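Local coordinates for protein heme oxygenase (Chlamydomonas reinhardtii, PDB 4RAJ) that probably cleaves heme oxidatively to biliverdin, the reaction of heme oxygenases, at residues A[128-131]-A[132-136]; A[159-162]-A[163-166]; A[173-176]-A[177-180]; A[211-214]-A[215-218]. All blocks are in the same frame, centred on the assembly; numbering follows the deposited sequence.

Along the chain the four contacts follow one another in series; none nests in or crosses another. Each is local, mostly between residues three or four apart, and joins consecutive segments, so none closes a long loop. Interaction 1 lies at the C-terminal end of helix 120-135 and interaction 2 at that of helix 155-165. Interaction 3 closes only a tight turn in the loop that leads on to helix 184-200, and interaction 4 is a stretch of helix 204-227. They form two touching pairs on opposite sides of the chain's centre. H128 reaches E213, tying helix 120-135 to helix 204-227, while K159 and R163 reach D178 and T174, fastening the loop to helix 155-165.

Interaction 1 of 4, residues A[128-131]-A[132-136]; sequences HLAS and LGRSS
L132 lies against the imidazole of H128, one helical turn earlier. From L132 outward, CB rests near the carbonyl oxygens of H128 and L129, CG stands over one face of the ring, and CD1 reaches NE2 of H128 at 3.7 Å. L132 CG is 4.2 Å from the centroid of the H128 ring, 21° off the ring normal, a CH-pi contact offset toward the rim. With CG anti to the backbone N (chi1 -178°), the H128 ring is laid along the helix beside L132. NE2 of H128 is also hydrogen-bonded to E213 of helix 204-227; replacing the histidine by an alanine would probably leave the E213 carboxylate without one of its partners and remove the ring face that L132 CG packs against.

Further along, S131 CA sits over one face of the R134 guanidinium, 3.7 Å from R134 CZ. S131 O is gripped by two donors of S135, N at 3.0 Å and OG at 2.8 Å. They arrive from opposite faces of the carbonyl plane, with OG 38° out of it. A serine hydroxyl bonded to the carbonyl four residues back is a familiar feature of alpha helices, and this one closes the last turn before S136 leaves helical geometry.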
ATOM      1  N   HIS A 128      -4.104  -6.225  12.461  1.00 24.61           N
ATOM      2  CA  HIS A 128      -3.916  -7.441  11.681  1.00 26.52           C
ATOM      3  C   HIS A 128      -2.480  -7.564  11.180  1.00 29.83           C
ATOM      4  O   HIS A 128      -1.876  -8.632  11.260  1.00 25.26           O
ATOM      5  CB  HIS A 128      -4.882  -7.477  10.499  1.00 28.35           C
ATOM      6  CG  HIS A 128      -4.765  -8.721   9.677  1.00 25.00           C
ATOM      7  ND1 HIS A 128      -5.027  -9.973  10.189  1.00 27.11           N
ATOM      8  CD2 HIS A 128      -4.401  -8.909   8.388  1.00 25.90           C
ATOM      9  CE1 HIS A 128      -4.835 -10.880   9.246  1.00 30.70           C
ATOM     10  NE2 HIS A 128      -4.460 -10.259   8.143  1.00 28.86           N
ATOM     11  N   LEU A 129      -1.936  -6.472  10.653  1.00 22.96           N
ATOM     12  CA  LEU A 129      -0.562  -6.471  10.167  1.00 20.82           C
ATOM     13  C   LEU A 129       0.437  -6.746  11.288  1.00 26.27           C
ATOM     14  O   LEU A 129       1.393  -7.513  11.107  1.00 31.70           O
ATOM     15  CB  LEU A 129      -0.236  -5.126   9.498  1.00 18.94           C
ATOM     16  CG  LEU A 129      -0.985  -4.894   8.186  1.00 19.28           C
ATOM     17  CD1 LEU A 129      -0.846  -3.450   7.688  1.00 23.03           C
ATOM     18  CD2 LEU A 129      -0.476  -5.858   7.129  1.00 23.30           C
ATOM     19  N   ALA A 130       0.221  -6.112  12.438  1.00 26.23           N
ATOM     20  CA  ALA A 130       1.089  -6.329  13.593  1.00 26.61           C
ATOM     21  C   ALA A 130       1.051  -7.794  14.011  1.00 35.62           C
ATOM     22  O   ALA A 130       2.085  -8.393  14.333  1.00 35.85           O
ATOM     23  CB  ALA A 130       0.679  -5.438  14.751  1.00 30.89           C
ATOM     24  N   SER A 131      -0.146  -8.369  13.986  1.00 27.94           N
ATOM     25  CA  SER A 131      -0.332  -9.758  14.363  1.00 28.64           C
ATOM     26  C   SER A 131       0.358 -10.699  13.378  1.00 32.23           C
ATOM     27  O   SER A 131       0.928 -11.708  13.785  1.00 31.29           O
ATOM     28  CB  SER A 131      -1.817 -10.093  14.458  1.00 31.93           C
ATOM     29  OG  SER A 131      -2.007 -11.379  15.024  1.00 46.83           O
ATOM     30  N   LEU A 132       0.294 -10.379  12.087  1.00 27.32           N
ATOM     31  CA  LEU A 132       0.995 -11.175  11.097  1.00 28.85           C
ATOM     32  C   LEU A 132       2.489 -11.102  11.343  1.00 34.67           C
ATOM     33  O   LEU A 132       3.189 -12.100  11.215  1.00 34.76           O
ATOM     34  CB  LEU A 132       0.671 -10.711   9.675  1.00 26.18           C
ATOM     35  CG  LEU A 132      -0.701 -11.026   9.091  1.00 28.40           C
ATOM     36  CD1 LEU A 132      -0.784 -10.431   7.681  1.00 21.08           C
ATOM     37  CD2 LEU A 132      -0.971 -12.545   9.070  1.00 24.65           C
ATOM     38  N   GLY A 133       2.969  -9.920  11.718  1.00 27.01           N
ATOM     39  CA  GLY A 133       4.390  -9.709  11.935  1.00 36.77           C
ATOM     40  C   GLY A 133       4.893 -10.566  13.077  1.00 41.38           C
ATOM     41  O   GLY A 133       6.015 -11.079  13.041  1.00 35.84           O
ATOM     42  N   ARG A 134       4.049 -10.724  14.090  1.00 35.33           N
ATOM     43  CA  ARG A 134       4.396 -11.520  15.257  1.00 38.64           C
ATOM     44  C   ARG A 134       4.344 -13.015  14.969  1.00 38.37           C
ATOM     45  O   ARG A 134       5.300 -13.729  15.247  1.00 51.30           O
ATOM     46  CB  ARG A 134       3.463 -11.184  16.423  1.00 37.92           C
ATOM     47  CG  ARG A 134       4.095 -10.320  17.510  1.00 48.73           C
ATOM     48  CD  ARG A 134       3.098  -9.326  18.107  1.00 60.07           C
ATOM     49  NE  ARG A 134       1.740  -9.864  18.197  1.00 64.95           N
ATOM     50  CZ  ARG A 134       0.641  -9.164  17.919  1.00 65.65           C
ATOM     51  NH1 ARG A 134       0.739  -7.897  17.537  1.00 52.12           N
ATOM     52  NH2 ARG A 134      -0.556  -9.726  18.020  1.00 67.14           N
ATOM     53  N   SER A 135       3.235 -13.484  14.405  1.00 34.51           N
ATOM     54  CA  SER A 135       2.972 -14.921  14.327  1.00 41.60           C
ATOM     55  C   SER A 135       3.251 -15.593  12.970  1.00 40.99           C
ATOM     56  O   SER A 135       3.597 -16.769  12.934  1.00 38.20           O
ATOM     57  CB  SER A 135       1.522 -15.195  14.742  1.00 47.03           C
ATOM     58  OG  SER A 135       0.592 -14.524  13.907  1.00 63.56           O
ATOM     59  N   SER A 136       3.099 -14.883  11.855  1.00 39.83           N
ATOM     60  CA  SER A 136       3.405 -15.493  10.554  1.00 33.92           C
ATOM     61  C   SER A 136       3.897 -14.467   9.543  1.00 29.61           C
ATOM     62  O   SER A 136       3.153 -14.061   8.649  1.00 29.39           O
ATOM     63  CB  SER A 136       2.184 -16.214   9.993  1.00 41.13           C
ATOM     64  OG  SER A 136       1.018 -15.440  10.179  1.00 51.55           O
TER

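Interaction 2 of 4, residues A[159-162]-A[163-166]; sequences KRWA and RKIF
The carbonyl oxygen of W161 takes the backbone N-H of I165, with W161 O and I165 N 2.9 Å apart and a nearly straight N-H...O angle of 174°; the donor lies nearly along the C=O axis. The same turn brings the two side chains together. I165 CG1 passes close to the W161 carbonyl oxygen, and its terminal methyl CD1 reaches the indole, 3.7 Å from W161 CE3. The approach is oblique to the ring. K164 runs alongside the indole in the same direction, its CD 4.1 Å from W161 CZ3, which puts aliphatic carbon from two successive residues against the benzo part of the tryptophan.

On another side of the helix K159 and R163 also lie side by side. Both have CG anti to the backbone N (chi1 159° and 178°), and R163 NH2 comes 4.0 Å from K159 CG. The like charges stay apart, with K159 NZ 5.0 Å from R163 NH2, and each has its own partner: D178 for the lysine, the carbonyl of P169 and the T174 hydroxyl for the arginine. At the C-terminal end of helix 155-165, A162 and F166 face helix 50-76, where Y53 meets the phenylalanine ring edge-to-face, while K159 and R163 cover the loop that follows.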
ATOM      1  N   LYS A 159      -0.771  10.116  -9.317  1.00 21.03           N
ATOM      2  CA  LYS A 159       0.324  11.078  -9.301  1.00 23.60           C
ATOM      3  C   LYS A 159       0.190  12.115 -10.422  1.00 27.11           C
ATOM      4  O   LYS A 159       0.322  13.325 -10.194  1.00 24.36           O
ATOM      5  CB  LYS A 159       1.654  10.329  -9.416  1.00 28.49           C
ATOM      6  CG  LYS A 159       2.818  11.137  -9.911  1.00 30.20           C
ATOM      7  CD  LYS A 159       4.070  10.298  -9.784  1.00 30.00           C
ATOM      8  CE  LYS A 159       5.153  10.786 -10.698  1.00 39.59           C
ATOM      9  NZ  LYS A 159       6.454  10.140 -10.380  1.00 39.80           N
ATOM     10  N   ARG A 160      -0.096  11.634 -11.627  1.00 26.60           N
ATOM     11  CA  ARG A 160      -0.249  12.519 -12.781  1.00 28.84           C
ATOM     12  C   ARG A 160      -1.409  13.502 -12.610  1.00 28.00           C
ATOM     13  O   ARG A 160      -1.295  14.683 -12.986  1.00 27.10           O
ATOM     14  CB  ARG A 160      -0.438  11.695 -14.061  1.00 31.71           C
ATOM     15  CG  ARG A 160       0.876  11.322 -14.743  1.00 39.51           C
ATOM     16  CD  ARG A 160       0.681  10.232 -15.791  1.00 59.29           C
ATOM     17  NE  ARG A 160       1.542   9.079 -15.528  1.00 75.42           N
ATOM     18  CZ  ARG A 160       1.365   7.866 -16.048  1.00 75.81           C
ATOM     19  NH1 ARG A 160       0.346   7.634 -16.865  1.00 78.95           N
ATOM     20  NH2 ARG A 160       2.206   6.882 -15.744  1.00 70.10           N
ATOM     21  N   TRP A 161      -2.523  13.021 -12.065  1.00 22.23           N
ATOM     22  CA  TRP A 161      -3.676  13.879 -11.799  1.00 23.72           C
ATOM     23  C   TRP A 161      -3.376  14.892 -10.705  1.00 23.13           C
ATOM     24  O   TRP A 161      -3.713  16.066 -10.842  1.00 24.51           O
ATOM     25  CB  TRP A 161      -4.907  13.050 -11.407  1.00 23.55           C
ATOM     26  CG  TRP A 161      -5.722  12.599 -12.569  1.00 28.64           C
ATOM     27  CD1 TRP A 161      -5.906  11.318 -12.996  1.00 42.30           C
ATOM     28  CD2 TRP A 161      -6.463  13.433 -13.467  1.00 29.30           C
ATOM     29  NE1 TRP A 161      -6.716  11.303 -14.107  1.00 38.80           N
ATOM     30  CE2 TRP A 161      -7.073  12.588 -14.413  1.00 36.27           C
ATOM     31  CE3 TRP A 161      -6.658  14.813 -13.568  1.00 37.13           C
ATOM     32  CZ2 TRP A 161      -7.875  13.080 -15.446  1.00 37.76           C
ATOM     33  CZ3 TRP A 161      -7.449  15.300 -14.596  1.00 34.19           C
ATOM     34  CH2 TRP A 161      -8.050  14.433 -15.519  1.00 41.72           C
ATOM     35  N   ALA A 162      -2.745  14.450  -9.623  1.00 19.78           N
ATOM     36  CA  ALA A 162      -2.369  15.379  -8.556  1.00 21.69           C
ATOM     37  C   ALA A 162      -1.511  16.519  -9.098  1.00 27.67           C
ATOM     38  O   ALA A 162      -1.747  17.695  -8.790  1.00 22.52           O
ATOM     39  CB  ALA A 162      -1.625  14.643  -7.434  1.00 19.06           C
ATOM     40  N   ARG A 163      -0.516  16.173  -9.914  1.00 24.91           N
ATOM     41  CA  ARG A 163       0.389  17.188 -10.440  1.00 25.08           C
ATOM     42  C   ARG A 163      -0.354  18.164 -11.361  1.00 24.38           C
ATOM     43  O   ARG A 163      -0.100  19.368 -11.338  1.00 27.45           O
ATOM     44  CB  ARG A 163       1.560  16.532 -11.176  1.00 21.92           C
ATOM     45  CG  ARG A 163       2.535  17.518 -11.809  1.00 28.78           C
ATOM     46  CD  ARG A 163       3.977  17.014 -11.747  1.00 37.99           C
ATOM     47  NE  ARG A 163       4.514  17.049 -10.385  1.00 30.13           N
ATOM     48  CZ  ARG A 163       4.739  15.981  -9.632  1.00 29.21           C
ATOM     49  NH1 ARG A 163       5.217  16.140  -8.401  1.00 27.44           N
ATOM     50  NH2 ARG A 163       4.491  14.758 -10.098  1.00 28.34           N
ATOM     51  N   LYS A 164      -1.294  17.646 -12.141  1.00 24.01           N
ATOM     52  CA  LYS A 164      -2.057  18.476 -13.067  1.00 27.73           C
ATOM     53  C   LYS A 164      -3.010  19.418 -12.328  1.00 29.56           C
ATOM     54  O   LYS A 164      -3.010  20.626 -12.549  1.00 26.57           O
ATOM     55  CB  LYS A 164      -2.844  17.595 -14.044  1.00 28.50           C
ATOM     56  CG  LYS A 164      -3.547  18.373 -15.154  1.00 39.48           C
ATOM     57  CD  LYS A 164      -4.325  17.445 -16.068  1.00 48.10           C
ATOM     58  CE  LYS A 164      -4.590  18.088 -17.424  1.00 59.88           C
ATOM     59  NZ  LYS A 164      -3.378  18.050 -18.295  1.00 60.40           N
ATOM     60  N   ILE A 165      -3.820  18.861 -11.444  1.00 27.38           N
ATOM     61  CA  ILE A 165      -4.865  19.630 -10.786  1.00 26.55           C
ATOM     62  C   ILE A 165      -4.310  20.589  -9.731  1.00 29.52           C
ATOM     63  O   ILE A 165      -4.784  21.723  -9.604  1.00 29.67           O
ATOM     64  CB  ILE A 165      -5.906  18.691 -10.159  1.00 28.57           C
ATOM     65  CG1 ILE A 165      -6.618  17.908 -11.266  1.00 31.73           C
ATOM     66  CG2 ILE A 165      -6.917  19.471  -9.328  1.00 29.62           C
ATOM     67  CD1 ILE A 165      -7.664  16.939 -10.773  1.00 34.13           C
ATOM     68  N   PHE A 166      -3.295  20.148  -8.994  1.00 26.32           N
ATOM     69  CA  PHE A 166      -2.730  20.972  -7.932  1.00 26.91           C
ATOM     70  C   PHE A 166      -1.580  21.828  -8.428  1.00 31.85           C
ATOM     71  O   PHE A 166      -0.972  22.546  -7.642  1.00 30.81           O
ATOM     72  CB  PHE A 166      -2.245  20.111  -6.769  1.00 24.27           C
ATOM     73  CG  PHE A 166      -3.346  19.364  -6.065  1.00 26.58           C
ATOM     74  CD1 PHE A 166      -4.621  19.902  -5.966  1.00 23.85           C
ATOM     75  CD2 PHE A 166      -3.099  18.122  -5.504  1.00 26.55           C
ATOM     76  CE1 PHE A 166      -5.637  19.222  -5.321  1.00 30.44           C
ATOM     77  CE2 PHE A 166      -4.112  17.428  -4.855  1.00 24.42           C
ATOM     78  CZ  PHE A 166      -5.385  17.979  -4.767  1.00 28.13           C
TER

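Interaction 3 of 4, residues A[173-176]-A[177-180]; sequences GTAA and FDYT
T174 and D178 meet nearly at right angles, hydroxyl to carboxylate. With chi1 of 65°, T174 OG1 is placed between the backbone N and the carbonyl carbon, from where it donates to D178 OD1 at 2.9 Å. D178 CG is instead anti to its carbonyl carbon (chi1 -69°), which turns the carboxylate back over the start of the turn. The hydroxyl meets OD1 on the syn side, 24° out of the carboxylate plane. The other oxygen is held by water 1, which donates to D178 OD2 at 2.8 Å and accepts from T174 N at 2.9 Å. OD1 also forms a salt bridge with K159, and an alanine in place of the aspartate would probably leave the K159 amine and the threonine hydroxyl without their shared acceptor.

The turn itself is closed by F177 N donating to T174 O at 2.9 Å, from above the carbonyl plane; a longer, weak bond joins D178 N to A175 O. A176 CB stands over one face of the F177 ring, 4.2 Å from the centroid, a CH-pi contact between adjacent residues. The F177 side chain packs among helices 50-76, 140-151 and 155-165, touching L57, M151 and V158, while D102 of helix 96-107 accepts from the backbone N-H groups of A175 and A176.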
ATOM      1  N   GLY A 173       5.138  17.008  -3.783  1.00 24.37           N
ATOM      2  CA  GLY A 173       3.703  16.751  -3.766  1.00 20.81           C
ATOM      3  C   GLY A 173       3.233  15.378  -4.196  1.00 24.73           C
ATOM      4  O   GLY A 173       2.062  15.042  -3.996  1.00 20.32           O
ATOM      5  N   THR A 174       4.119  14.582  -4.796  1.00 21.29           N
ATOM      6  CA  THR A 174       3.744  13.210  -5.143  1.00 18.81           C
ATOM      7  C   THR A 174       4.775  12.203  -4.676  1.00 20.40           C
ATOM      8  O   THR A 174       5.001  11.187  -5.341  1.00 21.74           O
ATOM      9  CB  THR A 174       3.524  13.036  -6.673  1.00 21.37           C
ATOM     10  OG1 THR A 174       4.756  13.237  -7.384  1.00 21.20           O
ATOM     11  CG2 THR A 174       2.458  14.022  -7.191  1.00 22.37           C
ATOM     12  N   ALA A 175       5.406  12.476  -3.533  1.00 17.65           N
ATOM     13  CA  ALA A 175       6.469  11.599  -3.037  1.00 21.13           C
ATOM     14  C   ALA A 175       5.949  10.196  -2.703  1.00 21.32           C
ATOM     15  O   ALA A 175       6.697   9.220  -2.779  1.00 20.67           O
ATOM     16  CB  ALA A 175       7.155  12.222  -1.816  1.00 28.35           C
ATOM     17  N   ALA A 176       4.668  10.100  -2.357  1.00 21.15           N
ATOM     18  CA  ALA A 176       4.032   8.804  -2.103  1.00 17.85           C
ATOM     19  C   ALA A 176       4.120   7.890  -3.321  1.00 22.82           C
ATOM     20  O   ALA A 176       4.154   6.663  -3.188  1.00 19.83           O
ATOM     21  CB  ALA A 176       2.567   8.996  -1.702  1.00 16.34           C
ATOM     22  N   PHE A 177       4.145   8.504  -4.504  1.00 17.41           N
ATOM     23  CA  PHE A 177       4.123   7.788  -5.779  1.00 16.89           C
ATOM     24  C   PHE A 177       5.437   7.899  -6.574  1.00 19.32           C
ATOM     25  O   PHE A 177       5.506   7.460  -7.726  1.00 21.75           O
ATOM     26  CB  PHE A 177       2.968   8.321  -6.631  1.00 17.44           C
ATOM     27  CG  PHE A 177       1.647   8.322  -5.908  1.00 20.51           C
ATOM     28  CD1 PHE A 177       0.969   7.138  -5.686  1.00 27.11           C
ATOM     29  CD2 PHE A 177       1.093   9.508  -5.442  1.00 21.68           C
ATOM     30  CE1 PHE A 177      -0.241   7.141  -5.010  1.00 26.87           C
ATOM     31  CE2 PHE A 177      -0.119   9.516  -4.772  1.00 22.68           C
ATOM     32  CZ  PHE A 177      -0.785   8.336  -4.553  1.00 21.38           C
ATOM     33  N   ASP A 178       6.468   8.475  -5.968  1.00 18.47           N
ATOM     34  CA  ASP A 178       7.733   8.678  -6.677  1.00 29.53           C
ATOM     35  C   ASP A 178       8.722   7.523  -6.466  1.00 28.16           C
ATOM     36  O   ASP A 178       8.786   6.927  -5.385  1.00 22.21           O
ATOM     37  CB  ASP A 178       8.405   9.983  -6.245  1.00 23.55           C
ATOM     38  CG  ASP A 178       7.647  11.227  -6.701  1.00 32.03           C
ATOM     39  OD1 ASP A 178       6.779  11.154  -7.609  1.00 28.74           O
ATOM     40  OD2 ASP A 178       7.923  12.292  -6.130  1.00 29.80           O
ATOM     41  N   TYR A 179       9.497   7.235  -7.509  1.00 20.54           N
ATOM     42  CA  TYR A 179      10.539   6.215  -7.459  1.00 20.80           C
ATOM     43  C   TYR A 179      11.795   6.789  -8.081  1.00 25.45           C
ATOM     44  O   TYR A 179      12.100   6.530  -9.242  1.00 26.01           O
ATOM     45  CB  TYR A 179      10.095   4.940  -8.192  1.00 20.95           C
ATOM     46  CG  TYR A 179       8.901   4.299  -7.501  1.00 19.75           C
ATOM     47  CD1 TYR A 179       7.605   4.755  -7.754  1.00 21.92           C
ATOM     48  CD2 TYR A 179       9.068   3.264  -6.591  1.00 22.03           C
ATOM     49  CE1 TYR A 179       6.500   4.200  -7.107  1.00 22.19           C
ATOM     50  CE2 TYR A 179       7.964   2.691  -5.938  1.00 24.00           C
ATOM     51  CZ  TYR A 179       6.688   3.171  -6.204  1.00 24.19           C
ATOM     52  OH  TYR A 179       5.583   2.636  -5.569  1.00 20.99           O
ATOM     53  N   THR A 180      12.523   7.574  -7.297  1.00 24.01           N
ATOM     54  CA  THR A 180      13.629   8.365  -7.829  1.00 24.42           C
ATOM     55  C   THR A 180      14.974   7.626  -7.836  1.00 26.69           C
ATOM     56  O   THR A 180      15.971   8.159  -8.330  1.00 27.78           O
ATOM     57  CB  THR A 180      13.791   9.656  -7.030  1.00 31.06           C
ATOM     58  OG1 THR A 180      14.144   9.323  -5.683  1.00 29.61           O
ATOM     59  CG2 THR A 180      12.486  10.435  -7.030  1.00 28.80           C
TER
HETATM   60  O   HOH W   1       6.902  14.877  -5.532  1.00 24.74           O
HETATM   61  O   HOH W   2       9.294   8.493  -2.400  1.00 36.20           O

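Interaction 4 of 4, residues A[211-214]-A[215-218]; sequences LSEH and LAAF
H214 sends its CG anti to the backbone N (chi1 173°), whereas F218 has CG anti to its carbonyl carbon (chi1 -78°); one helical turn apart, the two side chains thereby run side by side in the same direction. Their rings form a T-shaped, edge-to-face pair: the planes are at 89° and the centroids 5.3 Å apart. The edge belongs to F218, whose CE2 reaches H214 CE1 at 3.5 Å. A second atom of that edge, F218 CD2, lies 3.3 Å from the H214 carbonyl oxygen, which sits near the plane of the phenyl ring.

This i to i+4 aromatic pair lies on helix 204-227 of the all-helical heme oxygenase fold, and F218 lines the pocket that holds a bound polyether, probably from the crystallisation liquor. The imidazole is fixed at both nitrogens, ND1 by the T146 hydroxyl and NE2 by the S28 hydroxyl, which should keep its face turned to the phenyl edge.

Earlier in the segment, L211 CD1 packs against L215 CG at 4.3 Å, and L215 N is bonded to L211 O at 3.1 Å. E213 faces another way: its OE1 accepts from H143 of helix 140-151, with H128 as its second partner.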
ATOM      1  N   LEU A 211      -2.984 -16.331  -0.845  1.00 21.27           N
ATOM      2  CA  LEU A 211      -4.186 -15.961  -1.597  1.00 26.38           C
ATOM      3  C   LEU A 211      -5.171 -15.239  -0.679  1.00 29.19           C
ATOM      4  O   LEU A 211      -5.668 -14.166  -1.020  1.00 24.12           O
ATOM      5  CB  LEU A 211      -4.849 -17.202  -2.230  1.00 23.83           C
ATOM      6  CG  LEU A 211      -6.197 -16.987  -2.938  1.00 25.48           C
ATOM      7  CD1 LEU A 211      -6.104 -15.762  -3.818  1.00 35.36           C
ATOM      8  CD2 LEU A 211      -6.575 -18.199  -3.776  1.00 32.10           C
ATOM      9  N   SER A 212      -5.451 -15.829   0.481  1.00 22.09           N
ATOM     10  CA  SER A 212      -6.413 -15.241   1.399  1.00 24.21           C
ATOM     11  C   SER A 212      -5.969 -13.857   1.858  1.00 23.98           C
ATOM     12  O   SER A 212      -6.783 -12.956   1.962  1.00 21.80           O
ATOM     13  CB  SER A 212      -6.633 -16.146   2.606  1.00 29.95           C
ATOM     14  OG  SER A 212      -7.297 -17.330   2.218  1.00 28.61           O
ATOM     15  N   GLU A 213      -4.681 -13.689   2.132  1.00 23.16           N
ATOM     16  CA  GLU A 213      -4.207 -12.414   2.640  1.00 22.67           C
ATOM     17  C   GLU A 213      -4.216 -11.340   1.549  1.00 28.82           C
ATOM     18  O   GLU A 213      -4.446 -10.175   1.842  1.00 23.30           O
ATOM     19  CB  GLU A 213      -2.813 -12.566   3.248  1.00 19.69           C
ATOM     20  CG  GLU A 213      -2.851 -13.308   4.589  1.00 25.86           C
ATOM     21  CD  GLU A 213      -3.703 -12.598   5.631  1.00 30.64           C
ATOM     22  OE1 GLU A 213      -3.633 -11.349   5.728  1.00 26.57           O
ATOM     23  OE2 GLU A 213      -4.451 -13.295   6.352  1.00 31.55           O
ATOM     24  N   HIS A 214      -3.971 -11.749   0.304  1.00 27.66           N
ATOM     25  CA  HIS A 214      -4.082 -10.877  -0.874  1.00 27.02           C
ATOM     26  C   HIS A 214      -5.514 -10.308  -0.971  1.00 27.18           C
ATOM     27  O   HIS A 214      -5.708  -9.106  -1.126  1.00 22.30           O
ATOM     28  CB  HIS A 214      -3.697 -11.680  -2.130  1.00 25.23           C
ATOM     29  CG  HIS A 214      -3.921 -10.973  -3.435  1.00 30.39           C
ATOM     30  ND1 HIS A 214      -3.259  -9.817  -3.788  1.00 28.36           N
ATOM     31  CD2 HIS A 214      -4.701 -11.300  -4.495  1.00 28.44           C
ATOM     32  CE1 HIS A 214      -3.629  -9.454  -5.005  1.00 25.45           C
ATOM     33  NE2 HIS A 214      -4.513 -10.330  -5.451  1.00 28.36           N
ATOM     34  N   LEU A 215      -6.517 -11.177  -0.860  1.00 21.88           N
ATOM     35  CA  LEU A 215      -7.906 -10.725  -0.894  1.00 21.43           C
ATOM     36  C   LEU A 215      -8.204  -9.823   0.302  1.00 21.15           C
ATOM     37  O   LEU A 215      -8.962  -8.856   0.194  1.00 26.27           O
ATOM     38  CB  LEU A 215      -8.864 -11.927  -0.903  1.00 24.10           C
ATOM     39  CG  LEU A 215      -8.752 -12.848  -2.112  1.00 27.54           C
ATOM     40  CD1 LEU A 215      -9.656 -14.070  -1.912  1.00 22.31           C
ATOM     41  CD2 LEU A 215      -9.113 -12.101  -3.390  1.00 27.28           C
ATOM     42  N   ALA A 216      -7.618 -10.154   1.453  1.00 24.66           N
ATOM     43  CA  ALA A 216      -7.885  -9.402   2.682  1.00 25.97           C
ATOM     44  C   ALA A 216      -7.376  -7.970   2.563  1.00 24.90           C
ATOM     45  O   ALA A 216      -7.978  -7.047   3.114  1.00 23.53           O
ATOM     46  CB  ALA A 216      -7.249 -10.081   3.898  1.00 21.17           C
ATOM     47  N   ALA A 217      -6.269  -7.789   1.848  1.00 20.25           N
ATOM     48  CA  ALA A 217      -5.714  -6.445   1.669  1.00 19.48           C
ATOM     49  C   ALA A 217      -6.692  -5.571   0.899  1.00 21.65           C
ATOM     50  O   ALA A 217      -6.902  -4.412   1.258  1.00 23.35           O
ATOM     51  CB  ALA A 217      -4.362  -6.509   0.963  1.00 20.28           C
ATOM     52  N   PHE A 218      -7.311  -6.118  -0.148  1.00 24.55           N
ATOM     53  CA  PHE A 218      -8.362  -5.378  -0.855  1.00 23.72           C
ATOM     54  C   PHE A 218      -9.511  -5.062   0.094  1.00 22.34           C
ATOM     55  O   PHE A 218     -10.034  -3.946   0.119  1.00 23.05           O
ATOM     56  CB  PHE A 218      -8.899  -6.165  -2.054  1.00 24.08           C
ATOM     57  CG  PHE A 218      -8.006  -6.136  -3.252  1.00 25.79           C
ATOM     58  CD1 PHE A 218      -8.110  -5.109  -4.183  1.00 31.08           C
ATOM     59  CD2 PHE A 218      -7.073  -7.139  -3.466  1.00 22.95           C
ATOM     60  CE1 PHE A 218      -7.292  -5.078  -5.302  1.00 31.46           C
ATOM     61  CE2 PHE A 218      -6.247  -7.112  -4.581  1.00 32.37           C
ATOM     62  CZ  PHE A 218      -6.355  -6.078  -5.496  1.00 35.37           C
TER